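Local structure of L-asparaginase I (Vibrio cholerae, 2OCD) at residues A9-T14 and H52-L57. The protein probably catalyses the hydrolysis of L-asparagine to L-aspartate and ammonium, working as a homotetramer of the asparaginase 1 family. Sequence-based numbering, arbitrary orientation.
Sequences AYTGGT and HEYDPL. With ACT (acetate ion), chain F.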
# COMPACT_ATOMS: atom_id res chain seq x y z
N ALA B 9 -22.75 25.24 -4.90
CA ALA B 9 -23.65 25.46 -3.79
C ALA B 9 -22.83 25.31 -2.50
O ALA B 9 -22.40 24.19 -2.16
CB ALA B 9 -24.76 24.42 -3.85
N TYR B 10 -22.55 26.42 -1.81
CA TYR B 10 -21.79 26.37 -0.52
C TYR B 10 -22.81 26.22 0.53
O TYR B 10 -23.40 27.20 0.97
CB TYR B 10 -20.92 27.62 -0.26
CG TYR B 10 -20.25 27.65 1.09
CD1 TYR B 10 -19.67 26.49 1.63
CD2 TYR B 10 -20.15 28.80 1.83
CE1 TYR B 10 -19.04 26.49 2.87
CE2 TYR B 10 -19.52 28.82 3.07
CZ TYR B 10 -18.97 27.67 3.59
OH TYR B 10 -18.37 27.66 4.86
N THR B 11 -23.05 24.98 0.92
CA THR B 11 -24.11 24.65 1.84
C THR B 11 -23.64 24.84 3.29
O THR B 11 -24.44 25.12 4.19
CB THR B 11 -24.53 23.22 1.63
OG1 THR B 11 -23.51 22.35 2.10
CG2 THR B 11 -24.76 22.96 0.14
N GLY B 12 -22.34 24.71 3.48
CA GLY B 12 -21.73 24.71 4.81
C GLY B 12 -20.37 23.98 4.85
O GLY B 12 -19.86 23.47 3.82
N GLY B 13 -19.79 23.95 6.03
CA GLY B 13 -18.59 23.17 6.25
C GLY B 13 -17.33 23.98 6.29
O GLY B 13 -17.25 25.04 5.69
N THR B 14 -16.35 23.43 7.00
CA THR B 14 -15.03 24.03 7.21
C THR B 14 -14.40 24.76 5.99
O THR B 14 -13.67 25.74 6.16
CB THR B 14 -14.02 22.91 7.72
OG1 THR B 14 -14.64 22.13 8.78
CG2 THR B 14 -12.72 23.51 8.22
N HIS B 52 -23.40 30.12 -4.93
CA HIS B 52 -24.44 30.58 -4.04
C HIS B 52 -24.11 30.09 -2.64
O HIS B 52 -24.02 28.91 -2.41
CB HIS B 52 -25.80 29.96 -4.43
CG HIS B 52 -26.90 30.20 -3.43
ND1 HIS B 52 -27.27 31.46 -3.01
CD2 HIS B 52 -27.71 29.34 -2.77
CE1 HIS B 52 -28.26 31.36 -2.14
NE2 HIS B 52 -28.55 30.08 -1.97
N GLU B 53 -23.97 31.00 -1.70
CA GLU B 53 -23.81 30.60 -0.30
C GLU B 53 -25.18 30.49 0.38
O GLU B 53 -26.03 31.39 0.26
CB GLU B 53 -22.92 31.60 0.46
CG GLU B 53 -22.98 31.38 1.94
CD GLU B 53 -21.92 32.15 2.71
OE1 GLU B 53 -21.02 32.78 2.10
OE2 GLU B 53 -21.99 32.10 3.95
N TYR B 54 -25.38 29.40 1.10
CA TYR B 54 -26.69 29.11 1.69
C TYR B 54 -26.86 30.06 2.86
O TYR B 54 -25.85 30.46 3.48
CB TYR B 54 -26.81 27.64 2.13
CG TYR B 54 -27.22 26.69 1.05
CD1 TYR B 54 -26.83 26.88 -0.25
CD2 TYR B 54 -27.99 25.59 1.33
CE1 TYR B 54 -27.21 26.02 -1.24
CE2 TYR B 54 -28.39 24.72 0.35
CZ TYR B 54 -28.00 24.93 -0.94
OH TYR B 54 -28.39 24.07 -1.96
N ASP B 55 -28.11 30.43 3.13
CA ASP B 55 -28.46 31.35 4.19
C ASP B 55 -29.83 30.92 4.76
O ASP B 55 -30.88 31.35 4.28
CB ASP B 55 -28.48 32.81 3.65
CG ASP B 55 -28.73 33.85 4.74
OD1 ASP B 55 -28.68 33.48 5.94
OD2 ASP B 55 -28.98 35.04 4.40
N PRO B 56 -29.83 30.14 5.83
CA PRO B 56 -28.68 30.01 6.72
C PRO B 56 -27.75 28.90 6.25
O PRO B 56 -28.15 28.01 5.51
CB PRO B 56 -29.33 29.64 8.05
CG PRO B 56 -30.61 28.83 7.62
CD PRO B 56 -30.94 29.26 6.21
N LEU B 57 -26.51 29.01 6.68
CA LEU B 57 -25.48 28.00 6.43
C LEU B 57 -25.84 26.74 7.22
O LEU B 57 -26.45 26.82 8.28
CB LEU B 57 -24.14 28.53 6.93
CG LEU B 57 -22.87 28.14 6.19
CD1 LEU B 57 -22.93 28.50 4.72
CD2 LEU B 57 -21.72 28.90 6.87
C ACT F . -30.94 28.26 -0.80
O ACT F . -30.50 29.12 0.02
OXT ACT F . -31.09 27.12 -0.33
CH3 ACT F . -31.27 28.57 -2.24
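Tyr10 meets the neighbouring strand through both of its backbone polar atoms: its N donates to His52 O at 3.0 Å, and its O accepts from Tyr54 N at 3.0 Å. The two bonds straddle Glu53, as expected where parallel strands pair, and the short strand axes lie 19° apart in direction. Side chains then sort to the two faces of the sheet, Ala9 and His52 on one, Tyr10 and Glu53 on the other. With CG anti to the backbone N (chi1 175°), the Tyr10 ring runs alongside the extended Glu53 chain, CD2 lying 3.8 Å from Glu53 CG; the carboxylate is turned 71° from the ring plane, and its OE1 is held by Phe30 N. Over one face of the same ring comes a methyl, Leu57 CD1, 4.2 Å from the centroid, a CH-pi contact. At the ring's edge, Tyr10 OH donates to Gly13 O, tying the side chain to the loop that leaves its own strand. Strand 5-12 is an inner strand of the N-terminal domain's mixed sheet, flanked by 48-58 and 84-88, and the loop after it carries Thr14, predicted to be the active-site threonine that forms the acyl intermediate. On the face that carries Ala9, Thr11 CG2 packs over one side of the Tyr54 ring, 4.0 Å from its centroid, and the modelled acetate OXT lies over the other. Ala9 CB adds an apolar contact to Tyr54 CE1 at 3.9 Å, and the tyrosine OH hydrogen-bonds to Asp74 OD1 on helix 65-78, which covers this part of the sheet. The acetate, probably from the crystallisation liquor, accepts a bond from His52 NE2 through its O, but its methyl crowds the same nitrogen, so the ion's placement is doubtful.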